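Local coordinates for glycosyl hydrolase family 2, TIM barrel domain protein (Faecalibacterium prausnitzii A2-165, PDB 6ED2), which probably hydrolyses beta-glucuronides, as a glycoside hydrolase family 2 beta-glucuronidase of a human gut bacterium, at residues Thr222-Asp227 with Ile295-Phe300; Leu259-Ala264 with Tyr273-Val278; Ile375-Ala380 with Thr471-Met476; Asn440-Thr445 with Glu451-Leu456. All coordinates share one frame; numbering follows the deposited sequence.

Interaction 1. Residues Thr222-Asp227 with Ile295-Phe300; sequences TGAEID and IGIRTF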
loop_
_atom_site.group_PDB
_atom_site.type_symbol
_atom_site.label_atom_id
_atom_site.label_comp_id
_atom_site.label_asym_id
_atom_site.label_seq_id
_atom_site.Cartn_x
_atom_site.Cartn_y
_atom_site.Cartn_z
ATOM N N THR A 222 -49.384 -12.379 28.966
ATOM C CA THR A 222 -49.250 -13.760 28.523
ATOM C C THR A 222 -48.688 -13.900 27.114
ATOM O O THR A 222 -48.541 -15.029 26.634
ATOM C CB THR A 222 -50.607 -14.456 28.580
ATOM O OG1 THR A 222 -51.554 -13.683 27.832
ATOM C CG2 THR A 222 -51.071 -14.572 30.020
ATOM N N GLY A 223 -48.396 -12.798 26.426
ATOM C CA GLY A 223 -47.796 -12.916 25.116
ATOM C C GLY A 223 -47.819 -11.610 24.362
ATOM O O GLY A 223 -47.310 -10.598 24.845
ATOM N N ALA A 224 -48.432 -11.615 23.183
ATOM C CA ALA A 224 -48.448 -10.422 22.361
ATOM C C ALA A 224 -49.681 -10.443 21.480
ATOM O O ALA A 224 -50.322 -11.480 21.293
ATOM C CB ALA A 224 -47.181 -10.317 21.509
ATOM N N GLU A 225 -50.006 -9.277 20.948
ATOM C CA GLU A 225 -51.098 -9.119 20.003
ATOM C C GLU A 225 -50.611 -8.324 18.803
ATOM O O GLU A 225 -49.854 -7.364 18.948
ATOM C CB GLU A 225 -52.298 -8.408 20.640
ATOM C CG GLU A 225 -52.727 -9.031 21.947
ATOM C CD GLU A 225 -54.060 -8.515 22.430
ATOM O OE1 GLU A 225 -54.761 -9.268 23.144
ATOM O OE2 GLU A 225 -54.397 -7.355 22.104
ATOM N N ILE A 226 -51.048 -8.736 17.620
ATOM C CA ILE A 226 -50.728 -8.067 16.373
ATOM C C ILE A 226 -52.039 -7.597 15.776
ATOM O O ILE A 226 -52.878 -8.428 15.407
ATOM C CB ILE A 226 -50.000 -8.997 15.381
ATOM C CG1 ILE A 226 -48.817 -9.714 16.049
ATOM C CG2 ILE A 226 -49.572 -8.199 14.164
ATOM C CD1 ILE A 226 -48.267 -10.912 15.242
ATOM N N ASP A 227 -52.223 -6.278 15.683
ATOM C CA ASP A 227 -53.323 -5.715 14.915
ATOM C C ASP A 227 -52.877 -5.594 13.465
ATOM O O ASP A 227 -51.800 -5.057 13.177
ATOM C CB ASP A 227 -53.746 -4.339 15.439
ATOM C CG ASP A 227 -54.242 -4.369 16.894
ATOM O OD1 ASP A 227 -54.707 -5.426 17.379
ATOM O OD2 ASP A 227 -54.159 -3.310 17.551
ATOM N N ILE A 295 -42.646 -11.997 9.830
ATOM C CA ILE A 295 -42.742 -10.813 10.664
ATOM C C ILE A 295 -42.124 -11.121 12.018
ATOM O O ILE A 295 -42.060 -12.270 12.456
ATOM C CB ILE A 295 -44.197 -10.340 10.846
ATOM C CG1 ILE A 295 -45.002 -11.414 11.573
ATOM C CG2 ILE A 295 -44.819 -9.989 9.525
ATOM C CD1 ILE A 295 -46.499 -11.111 11.634
ATOM N N GLY A 296 -41.672 -10.075 12.682
ATOM C CA GLY A 296 -41.138 -10.186 14.026
ATOM C C GLY A 296 -42.025 -9.415 14.980
ATOM O O GLY A 296 -42.534 -8.345 14.638
ATOM N N ILE A 297 -42.218 -9.973 16.168
ATOM C CA ILE A 297 -43.070 -9.379 17.187
ATOM C C ILE A 297 -42.183 -8.527 18.087
ATOM O O ILE A 297 -41.410 -9.051 18.897
ATOM C CB ILE A 297 -43.822 -10.451 17.987
ATOM C CG1 ILE A 297 -44.687 -11.300 17.050
ATOM C CG2 ILE A 297 -44.695 -9.809 19.043
ATOM C CD1 ILE A 297 -45.504 -12.348 17.795
ATOM N N ARG A 298 -42.285 -7.212 17.937
ATOM C CA ARG A 298 -41.485 -6.298 18.734
ATOM C C ARG A 298 -42.153 -4.930 18.733
ATOM O O ARG A 298 -42.772 -4.529 17.741
ATOM C CB ARG A 298 -40.050 -6.192 18.197
ATOM C CG ARG A 298 -39.959 -5.586 16.796
ATOM C CD ARG A 298 -39.673 -4.093 16.841
ATOM N NE ARG A 298 -39.682 -3.432 15.531
ATOM C CZ ARG A 298 -40.760 -2.885 14.977
ATOM N NH1 ARG A 298 -41.926 -2.952 15.612
ATOM N NH2 ARG A 298 -40.678 -2.291 13.785
ATOM N N THR A 299 -41.981 -4.205 19.839
ATOM C CA THR A 299 -42.409 -2.816 19.950
ATOM C C THR A 299 -41.197 -1.893 20.013
ATOM O O THR A 299 -40.141 -2.256 20.547
ATOM C CB THR A 299 -43.270 -2.582 21.192
ATOM O OG1 THR A 299 -42.472 -2.770 22.373
ATOM C CG2 THR A 299 -44.469 -3.521 21.209
ATOM N N PHE A 300 -41.350 -0.694 19.459
ATOM C CA PHE A 300 -40.256 0.265 19.511
ATOM C C PHE A 300 -40.809 1.682 19.603
ATOM O O PHE A 300 -41.651 2.073 18.791
ATOM C CB PHE A 300 -39.350 0.123 18.291
ATOM C CG PHE A 300 -38.144 1.005 18.336
ATOM C CD1 PHE A 300 -36.967 0.559 18.905
ATOM C CD2 PHE A 300 -38.187 2.287 17.814
ATOM C CE1 PHE A 300 -35.834 1.383 18.944
ATOM C CE2 PHE A 300 -37.074 3.109 17.854
ATOM C CZ PHE A 300 -35.893 2.652 18.420
#
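I226 and I297 both set CG1 beside the backbone N and anti to the carbonyl carbon (chi1 -50° and -59°), with CD1 extended beyond it, while I295 has CG1 between its N and carbonyl carbon (chi1 63°). These torsions bring the CD1 methyls of I295 and I297 each against that of I226, inside the central beta-sandwich domain of this family 2 glycosidase, where strand 223-232 of the three-stranded sheet faces the end of strand 286-295 and the link that leads to the barrel domain. I226 approaches I295 end-on, methyl to methyl, with 4.0 Å between the two CD1 atoms. It meets I297 differently: the side chains cross at about a right angle, and I226 CD1 lies 4.0 Å from I297 CD1. The I226 methyl therefore sits between the ends of two isoleucines. Two residues earlier on strand 223-232, A224 points its methyl at the other branch of I297, the CG2 that stands anti to the backbone N. Y217 of the adjoining strand 210-219 touches both I226 and I295, and L266 packs on I297. The contact is buried and wholly aliphatic. Its tightest approach is A224 CB to I297 CG2, 3.5 Å.

Interaction 2. Residues Leu259-Ala264 with Tyr273-Val278; sequences LVVKNA and YLYDLV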
loop_
_atom_site.group_PDB
_atom_site.type_symbol
_atom_site.label_atom_id
_atom_site.label_comp_id
_atom_site.label_asym_id
_atom_site.label_seq_id
_atom_site.Cartn_x
_atom_site.Cartn_y
_atom_site.Cartn_z
ATOM N N LEU A 259 -54.215 -10.716 15.825
ATOM C CA LEU A 259 -53.659 -12.045 16.050
ATOM C C LEU A 259 -53.154 -12.096 17.484
ATOM O O LEU A 259 -52.332 -11.267 17.886
ATOM C CB LEU A 259 -52.542 -12.365 15.054
ATOM C CG LEU A 259 -52.949 -12.220 13.581
ATOM C CD1 LEU A 259 -51.726 -12.062 12.709
ATOM C CD2 LEU A 259 -53.820 -13.402 13.121
ATOM N N VAL A 260 -53.669 -13.037 18.260
ATOM C CA VAL A 260 -53.256 -13.228 19.647
ATOM C C VAL A 260 -52.221 -14.336 19.670
ATOM O O VAL A 260 -52.513 -15.464 19.257
ATOM C CB VAL A 260 -54.458 -13.574 20.543
ATOM C CG1 VAL A 260 -54.028 -13.773 21.981
ATOM C CG2 VAL A 260 -55.511 -12.480 20.445
ATOM N N VAL A 261 -51.013 -14.029 20.147
ATOM C CA VAL A 261 -49.910 -14.990 20.150
ATOM C C VAL A 261 -49.502 -15.231 21.597
ATOM O O VAL A 261 -48.745 -14.445 22.186
ATOM C CB VAL A 261 -48.719 -14.519 19.310
ATOM C CG1 VAL A 261 -47.660 -15.603 19.256
ATOM C CG2 VAL A 261 -49.167 -14.144 17.908
ATOM N N LYS A 262 -49.969 -16.338 22.161
ATOM C CA LYS A 262 -49.648 -16.671 23.541
ATOM C C LYS A 262 -48.191 -17.109 23.662
ATOM O O LYS A 262 -47.681 -17.861 22.826
ATOM C CB LYS A 262 -50.582 -17.769 24.046
ATOM C CG LYS A 262 -50.585 -17.929 25.553
ATOM C CD LYS A 262 -51.555 -19.023 25.981
ATOM C CE LYS A 262 -51.113 -19.694 27.278
ATOM N NZ LYS A 262 -51.963 -20.880 27.593
ATOM N N ASN A 263 -47.518 -16.624 24.707
ATOM C CA ASN A 263 -46.096 -16.907 24.916
ATOM C C ASN A 263 -45.282 -16.545 23.676
ATOM O O ASN A 263 -44.379 -17.274 23.268
ATOM C CB ASN A 263 -45.874 -18.369 25.304
ATOM C CG ASN A 263 -46.659 -18.763 26.535
ATOM O OD1 ASN A 263 -46.558 -18.116 27.579
ATOM N ND2 ASN A 263 -47.447 -19.827 26.423
ATOM N N ALA A 264 -45.645 -15.425 23.055
ATOM C CA ALA A 264 -44.942 -14.929 21.885
ATOM C C ALA A 264 -43.441 -14.900 22.126
ATOM O O ALA A 264 -42.977 -14.440 23.174
ATOM C CB ALA A 264 -45.441 -13.525 21.544
ATOM N N TYR A 273 -36.450 -13.304 16.152
ATOM C CA TYR A 273 -37.354 -14.424 15.965
ATOM C C TYR A 273 -38.438 -13.999 14.996
ATOM O O TYR A 273 -39.066 -12.957 15.186
ATOM C CB TYR A 273 -37.976 -14.893 17.280
ATOM C CG TYR A 273 -38.509 -16.292 17.170
ATOM C CD1 TYR A 273 -37.686 -17.382 17.416
ATOM C CD2 TYR A 273 -39.827 -16.532 16.778
ATOM C CE1 TYR A 273 -38.156 -18.669 17.305
ATOM C CE2 TYR A 273 -40.308 -17.828 16.659
ATOM C CZ TYR A 273 -39.464 -18.893 16.932
ATOM O OH TYR A 273 -39.918 -20.191 16.837
ATOM N N LEU A 274 -38.651 -14.801 13.962
ATOM C CA LEU A 274 -39.598 -14.486 12.904
ATOM C C LEU A 274 -40.694 -15.542 12.879
ATOM O O LEU A 274 -40.444 -16.722 13.155
ATOM C CB LEU A 274 -38.892 -14.406 11.537
ATOM C CG LEU A 274 -37.891 -13.244 11.411
ATOM C CD1 LEU A 274 -37.177 -13.260 10.066
ATOM C CD2 LEU A 274 -38.583 -11.882 11.643
ATOM N N TYR A 275 -41.916 -15.101 12.592
ATOM C CA TYR A 275 -43.066 -15.965 12.392
ATOM C C TYR A 275 -43.467 -15.919 10.929
ATOM O O TYR A 275 -43.207 -14.945 10.225
ATOM C CB TYR A 275 -44.260 -15.530 13.246
ATOM C CG TYR A 275 -44.159 -15.867 14.715
ATOM C CD1 TYR A 275 -44.772 -17.010 15.239
ATOM C CD2 TYR A 275 -43.491 -15.021 15.590
ATOM C CE1 TYR A 275 -44.698 -17.304 16.606
ATOM C CE2 TYR A 275 -43.413 -15.298 16.941
ATOM C CZ TYR A 275 -44.012 -16.442 17.448
ATOM O OH TYR A 275 -43.919 -16.697 18.797
ATOM N N ASP A 276 -44.142 -16.960 10.481
ATOM C CA ASP A 276 -44.580 -17.037 9.094
ATOM C C ASP A 276 -46.019 -16.548 9.006
ATOM O O ASP A 276 -46.897 -17.049 9.720
ATOM C CB ASP A 276 -44.441 -18.458 8.555
ATOM C CG ASP A 276 -42.991 -18.892 8.449
ATOM O OD1 ASP A 276 -42.223 -18.218 7.737
ATOM O OD2 ASP A 276 -42.613 -19.888 9.094
ATOM N N LEU A 277 -46.248 -15.566 8.145
ATOM C CA LEU A 277 -47.551 -14.952 7.973
ATOM C C LEU A 277 -48.167 -15.469 6.682
ATOM O O LEU A 277 -47.517 -15.450 5.632
ATOM C CB LEU A 277 -47.419 -13.425 7.939
ATOM C CG LEU A 277 -48.689 -12.572 7.867
ATOM C CD1 LEU A 277 -49.534 -12.756 9.121
ATOM C CD2 LEU A 277 -48.326 -11.120 7.711
ATOM N N VAL A 278 -49.415 -15.931 6.760
ATOM C CA VAL A 278 -50.143 -16.442 5.601
ATOM C C VAL A 278 -51.413 -15.619 5.433
ATOM O O VAL A 278 -52.315 -15.681 6.277
ATOM C CB VAL A 278 -50.481 -17.929 5.752
ATOM C CG1 VAL A 278 -51.231 -18.442 4.521
ATOM C CG2 VAL A 278 -49.223 -18.723 6.007
#
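Y275 leans across from strand 275-283 to V261 and A264 on the facing strand and its turn. From CB, with CG beside the backbone N and anti to the carbonyl carbon (chi1 -75°), the side chain runs toward the 259-264 segment. One ring face carries Y273 CE2, 4.0 Å above the plane and offset toward the rim. At the far end CZ lies 4.2 Å from V261 CG1, the methyl that V261 holds anti to its own N; V261 and the tyrosine run alongside each other in opposite senses, and this methyl meets the ring obliquely. The phenol OH goes furthest, to 3.7 Å from A264 CA, and is hydrogen-bonded to the amide N of R265. It thus rests against the end of the type II turn V261-A264, whose closing bond from A264 N to V261 O is weak at 3.4 Å. Farther from the turn, L259 CD1 and L277 CD1 touch more loosely at 4.3 Å. The contact spans the beta sandwich: strand 256-262 is the outer strand of the three-stranded sheet, strand 275-283 an inner strand of the four-stranded one, and L242 on strand 238-244 packs against both V261 and Y275.

Interaction 3. Residues Ile375-Ala380 with Thr471-Met476; sequences IDEVPA and TYTVLM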
loop_
_atom_site.group_PDB
_atom_site.type_symbol
_atom_site.label_atom_id
_atom_site.label_comp_id
_atom_site.label_asym_id
_atom_site.label_seq_id
_atom_site.Cartn_x
_atom_site.Cartn_y
_atom_site.Cartn_z
ATOM N N ILE A 375 -32.434 2.446 10.667
ATOM C CA ILE A 375 -33.021 3.751 10.410
ATOM C C ILE A 375 -33.159 3.903 8.901
ATOM O O ILE A 375 -32.159 3.974 8.183
ATOM C CB ILE A 375 -32.180 4.883 11.009
ATOM C CG1 ILE A 375 -32.007 4.662 12.519
ATOM C CG2 ILE A 375 -32.838 6.222 10.723
ATOM C CD1 ILE A 375 -31.122 5.697 13.194
ATOM N N ASP A 376 -34.398 3.969 8.423
ATOM C CA ASP A 376 -34.716 3.915 7.001
ATOM C C ASP A 376 -34.766 5.333 6.450
ATOM O O ASP A 376 -35.526 6.176 6.954
ATOM C CB ASP A 376 -36.058 3.211 6.801
ATOM C CG ASP A 376 -36.173 2.484 5.454
ATOM O OD1 ASP A 376 -35.269 2.584 4.578
ATOM O OD2 ASP A 376 -37.214 1.812 5.276
ATOM N N GLU A 377 -33.988 5.594 5.405
ATOM C CA GLU A 377 -33.774 6.953 4.927
ATOM C C GLU A 377 -34.158 7.096 3.458
ATOM O O GLU A 377 -33.731 6.305 2.607
ATOM C CB GLU A 377 -32.316 7.370 5.129
ATOM C CG GLU A 377 -32.035 8.804 4.686
ATOM C CD GLU A 377 -30.681 9.319 5.181
ATOM O OE1 GLU A 377 -30.511 9.487 6.417
ATOM O OE2 GLU A 377 -29.795 9.566 4.328
ATOM N N VAL A 378 -34.920 8.140 3.169
ATOM C CA VAL A 378 -35.371 8.493 1.826
ATOM C C VAL A 378 -34.265 9.293 1.126
ATOM O O VAL A 378 -33.429 9.896 1.811
ATOM C CB VAL A 378 -36.711 9.241 1.961
ATOM C CG1 VAL A 378 -36.504 10.711 2.274
ATOM C CG2 VAL A 378 -37.628 9.002 0.788
ATOM N N PRO A 379 -34.155 9.310 -0.223
ATOM C CA PRO A 379 -32.976 9.963 -0.833
ATOM C C PRO A 379 -33.009 11.491 -0.822
ATOM O O PRO A 379 -32.590 12.131 -1.793
ATOM C CB PRO A 379 -32.977 9.424 -2.271
ATOM C CG PRO A 379 -33.967 8.287 -2.283
ATOM C CD PRO A 379 -34.972 8.633 -1.243
ATOM N N ALA A 380 -33.466 12.088 0.284
ATOM C CA ALA A 380 -33.569 13.545 0.412
ATOM C C ALA A 380 -32.226 14.124 0.861
ATOM O O ALA A 380 -32.046 14.623 1.980
ATOM C CB ALA A 380 -34.681 13.914 1.380
ATOM N N THR A 471 -36.696 11.426 12.208
ATOM C CA THR A 471 -35.483 12.212 12.374
ATOM C C THR A 471 -35.051 12.721 11.007
ATOM O O THR A 471 -35.678 12.433 9.985
ATOM C CB THR A 471 -34.355 11.393 13.046
ATOM O OG1 THR A 471 -33.324 12.280 13.521
ATOM C CG2 THR A 471 -33.726 10.396 12.058
ATOM N N TYR A 472 -33.979 13.506 11.005
ATOM C CA TYR A 472 -33.262 13.900 9.799
ATOM C C TYR A 472 -31.878 14.291 10.272
ATOM O O TYR A 472 -31.699 14.633 11.437
ATOM C CB TYR A 472 -33.940 15.053 9.067
ATOM C CG TYR A 472 -33.666 16.421 9.671
ATOM C CD1 TYR A 472 -32.684 17.265 9.134
ATOM C CD2 TYR A 472 -34.404 16.883 10.768
ATOM C CE1 TYR A 472 -32.438 18.524 9.677
ATOM C CE2 TYR A 472 -34.167 18.140 11.320
ATOM C CZ TYR A 472 -33.196 18.959 10.768
ATOM O OH TYR A 472 -32.977 20.202 11.320
ATOM N N THR A 473 -30.887 14.222 9.390
ATOM C CA THR A 473 -29.535 14.449 9.875
ATOM C C THR A 473 -29.144 15.906 9.682
ATOM O O THR A 473 -29.417 16.510 8.640
ATOM C CB THR A 473 -28.526 13.520 9.194
ATOM O OG1 THR A 473 -28.435 13.854 7.806
ATOM C CG2 THR A 473 -28.959 12.066 9.354
ATOM N N VAL A 474 -28.496 16.465 10.698
ATOM C CA VAL A 474 -28.266 17.901 10.789
ATOM C C VAL A 474 -26.880 18.231 10.252
ATOM O O VAL A 474 -25.881 17.670 10.711
ATOM C CB VAL A 474 -28.432 18.392 12.237
ATOM C CG1 VAL A 474 -28.199 19.900 12.315
ATOM C CG2 VAL A 474 -29.820 18.007 12.755
ATOM N N LEU A 475 -26.835 19.141 9.282
ATOM C CA LEU A 475 -25.611 19.704 8.737
ATOM C C LEU A 475 -24.793 20.397 9.824
ATOM O O LEU A 475 -25.328 20.871 10.827
ATOM C CB LEU A 475 -25.960 20.733 7.663
ATOM C CG LEU A 475 -25.570 20.497 6.225
ATOM C CD1 LEU A 475 -25.702 21.804 5.488
ATOM C CD2 LEU A 475 -24.154 19.961 6.154
ATOM N N MET A 476 -23.480 20.511 9.581
ATOM C CA MET A 476 -22.590 21.117 10.572
ATOM C C MET A 476 -22.820 22.617 10.708
ATOM O O MET A 476 -22.556 23.190 11.777
ATOM C CB MET A 476 -21.129 20.846 10.207
ATOM C CG MET A 476 -20.555 19.581 10.871
ATOM S SD MET A 476 -18.738 19.538 11.088
ATOM C CE MET A 476 -18.531 20.342 12.694
#
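Strands 373-377 and 470-474 run parallel but are not hydrogen-bonded to each other: strand 433-440 lies between them, and the CA atoms of E377 and Y472 are still 8.5 Å apart. They are the third and fifth strands of the TIM barrel, and I375 and E377 meet T471 and T473 across the inside of it. The first pair is a light methyl contact, I375 CG2 to T471 CG2 at 4.5 Å. T471 turns its hydroxyl elsewhere, anti to the backbone N (chi1 -164°), where F491 O and S493 OG bind it. The second pair, nearer the C-terminal ends of the strands, mixes charge with carbon. E377 does not start out facing strand 470-474, yet its extended chain, CG anti to the backbone N (chi1 -178°), carries the carboxylate closer. OE1 is gripped twice, by a salt bridge to R353 and a hydrogen bond from S437 OG, and OE2 is bonded to H356 ND1, so three partners fix the group. A bound magnesium ion lies about 8 Å from the E377 side chain. T473 keeps its hydroxyl for N440 OD1, on the strand between, and offers the carboxylate a methyl instead. The approach is one-sided: E377 OE1 is 4.2 Å from T473 CG2, whereas E377 OE2 is 5.7 Å from that methyl.

Interaction 4. Residues Asn440-Thr445 with Glu451-Leu456; sequences NEPQCT and EYFKPL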
loop_
_atom_site.group_PDB
_atom_site.type_symbol
_atom_site.label_atom_id
_atom_site.label_comp_id
_atom_site.label_asym_id
_atom_site.label_seq_id
_atom_site.Cartn_x
_atom_site.Cartn_y
_atom_site.Cartn_z
ATOM N N ASN A 440 -31.220 14.134 4.604
ATOM C CA ASN A 440 -29.820 14.079 5.021
ATOM C C ASN A 440 -29.179 15.428 4.741
ATOM O O ASN A 440 -29.030 15.825 3.578
ATOM C CB ASN A 440 -29.026 12.969 4.326
ATOM C CG ASN A 440 -27.573 12.895 4.837
ATOM O OD1 ASN A 440 -27.304 12.392 5.937
ATOM N ND2 ASN A 440 -26.642 13.420 4.050
ATOM N N GLU A 441 -28.792 16.116 5.806
ATOM C CA GLU A 441 -28.075 17.382 5.725
ATOM C C GLU A 441 -28.773 18.418 4.835
ATOM O O GLU A 441 -28.163 18.964 3.914
ATOM C CB GLU A 441 -26.652 17.145 5.241
ATOM C CG GLU A 441 -25.806 16.346 6.204
ATOM C CD GLU A 441 -24.362 16.247 5.758
ATOM O OE1 GLU A 441 -24.076 16.540 4.577
ATOM O OE2 GLU A 441 -23.509 15.881 6.587
ATOM N N PRO A 442 -30.045 18.713 5.087
ATOM C CA PRO A 442 -30.684 19.820 4.375
ATOM C C PRO A 442 -30.198 21.138 4.951
ATOM O O PRO A 442 -29.737 21.215 6.091
ATOM C CB PRO A 442 -32.177 19.609 4.653
ATOM C CG PRO A 442 -32.192 18.991 5.997
ATOM C CD PRO A 442 -30.930 18.157 6.129
ATOM N N GLN A 443 -30.297 22.186 4.137
ATOM C CA GLN A 443 -29.968 23.532 4.598
ATOM C C GLN A 443 -31.124 24.033 5.475
ATOM O O GLN A 443 -31.937 24.860 5.069
ATOM C CB GLN A 443 -29.707 24.455 3.408
ATOM C CG GLN A 443 -29.279 25.883 3.782
ATOM C CD GLN A 443 -29.027 26.775 2.562
ATOM O OE1 GLN A 443 -29.611 26.590 1.490
ATOM N NE2 GLN A 443 -28.137 27.741 2.726
ATOM N N CYS A 444 -31.199 23.498 6.701
ATOM C CA CYS A 444 -32.354 23.734 7.567
ATOM C C CYS A 444 -32.266 25.051 8.343
ATOM O O CYS A 444 -33.059 25.266 9.272
ATOM C CB CYS A 444 -32.563 22.553 8.532
ATOM S SG CYS A 444 -31.293 22.228 9.819
ATOM N N THR A 445 -31.311 25.914 7.988
ATOM C CA THR A 445 -31.317 27.318 8.352
ATOM C C THR A 445 -31.962 28.171 7.275
ATOM O O THR A 445 -32.143 29.378 7.477
ATOM C CB THR A 445 -29.889 27.823 8.603
ATOM O OG1 THR A 445 -29.078 27.540 7.460
ATOM C CG2 THR A 445 -29.278 27.164 9.837
ATOM N N GLU A 451 -41.986 25.484 6.291
ATOM C CA GLU A 451 -43.036 25.167 5.329
ATOM C C GLU A 451 -42.744 23.856 4.603
ATOM O O GLU A 451 -43.670 23.148 4.192
ATOM C CB GLU A 451 -43.192 26.313 4.330
ATOM C CG GLU A 451 -43.727 27.641 4.931
ATOM C CD GLU A 451 -42.660 28.480 5.665
ATOM O OE1 GLU A 451 -41.502 28.014 5.868
ATOM O OE2 GLU A 451 -42.990 29.625 6.052
ATOM N N TYR A 452 -41.465 23.512 4.450
ATOM C CA TYR A 452 -41.095 22.264 3.796
ATOM C C TYR A 452 -41.183 21.090 4.767
ATOM O O TYR A 452 -41.793 20.067 4.448
ATOM C CB TYR A 452 -39.685 22.388 3.204
ATOM C CG TYR A 452 -39.339 21.277 2.260
ATOM C CD1 TYR A 452 -39.639 21.374 0.907
ATOM C CD2 TYR A 452 -38.727 20.120 2.715
ATOM C CE1 TYR A 452 -39.335 20.345 0.028
ATOM C CE2 TYR A 452 -38.411 19.083 1.838
ATOM C CZ TYR A 452 -38.725 19.206 0.500
ATOM O OH TYR A 452 -38.434 18.187 -0.363
ATOM N N PHE A 453 -40.614 21.240 5.971
ATOM C CA PHE A 453 -40.521 20.118 6.908
ATOM C C PHE A 453 -41.887 19.712 7.449
ATOM O O PHE A 453 -42.139 18.517 7.665
ATOM C CB PHE A 453 -39.611 20.472 8.091
ATOM C CG PHE A 453 -38.133 20.351 7.808
ATOM C CD1 PHE A 453 -37.271 19.874 8.786
ATOM C CD2 PHE A 453 -37.605 20.732 6.588
ATOM C CE1 PHE A 453 -35.907 19.785 8.546
ATOM C CE2 PHE A 453 -36.246 20.652 6.338
ATOM C CZ PHE A 453 -35.397 20.177 7.308
ATOM N N LYS A 454 -42.759 20.694 7.737
ATOM C CA LYS A 454 -43.989 20.398 8.474
ATOM C C LYS A 454 -44.838 19.353 7.764
ATOM O O LYS A 454 -45.160 18.327 8.385
ATOM C CB LYS A 454 -44.786 21.688 8.729
ATOM C CG LYS A 454 -46.102 21.480 9.501
ATOM C CD LYS A 454 -46.745 22.846 9.818
ATOM C CE LYS A 454 -48.076 22.716 10.554
ATOM N NZ LYS A 454 -49.154 23.054 9.579
ATOM N N PRO A 455 -45.200 19.511 6.488
ATOM C CA PRO A 455 -45.986 18.447 5.840
ATOM C C PRO A 455 -45.233 17.132 5.711
ATOM O O PRO A 455 -45.871 16.077 5.746
ATOM C CB PRO A 455 -46.324 19.046 4.469
ATOM C CG PRO A 455 -45.227 20.030 4.215
ATOM C CD PRO A 455 -44.918 20.623 5.553
ATOM N N LEU A 456 -43.897 17.151 5.605
ATOM C CA LEU A 456 -43.158 15.894 5.478
ATOM C C LEU A 456 -43.231 15.080 6.752
ATOM O O LEU A 456 -43.485 13.870 6.720
ATOM C CB LEU A 456 -41.702 16.158 5.135
ATOM C CG LEU A 456 -41.407 16.197 3.650
ATOM C CD1 LEU A 456 -39.973 16.618 3.502
ATOM C CD2 LEU A 456 -41.662 14.856 2.986
#
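The loop that leaves the fourth strand of the TIM barrel packs P442 and C444 on F453 of the helix it leads into, 449-463, closing a short strand-loop-helix unit. The strand ends at N440 and the loop starts at E441, a pair matching the Asn-Glu signature found at this strand end in related family 2 enzymes; here N440 ND2 and E441 OE2 both hydrogen-bond a glycerol, probably from the crystallisation liquor. F453 reaches out of the helix with CG beside the backbone N and anti to the carbonyl carbon (chi1 -80°), and a single atom, the ring tip CZ, makes both contacts. P442 CG comes in at the ring edge, near its plane, 3.7 Å from F453 CZ, the two side chains crossing at about a right angle. C444 CB meets the same F453 CZ obliquely at 3.9 Å. C444 touches with CB and not with sulfur: SG stays 5.2 Å from F453 CZ. An inverse gamma turn centred on Q443, with a weak 2.8 Å bond from C444 N to P442 O, bends the loop between the two residues, and both touch the ring. Y472 of strand 470-474 also packs on P442 and C444 and stacks edge-to-face with F453. With carbon meeting carbon and no polar bond between the segments, the fit depends on shape and burial, while N440 OD1 and ND2 and E441 OE2 have their polar partners elsewhere.

How the interactions relate
All four contacts are buried, but they serve two domains. Interactions 1 and 2 share the beta sandwich: strands 223-232 and 256-262 are neighbours in one sheet, joined by I226 O to L259 N at 2.7 Å, and both meet elements of the facing sheet. Interactions 3 and 4 adjoin in the TIM barrel, where A380 O to N440 N (2.8 Å) ties the two together and helix 449-463 runs on to strand 470-474. Chemistry follows place: aliphatic side chains fill the sandwich, with one phenol reaching a turn; an isoleucine, two threonines and a hydrogen-bonded glutamate line the barrel interior; proline, cysteine and phenylalanine pack outside the strand end. Interactions 1 and 3 have centres about 28 Å apart.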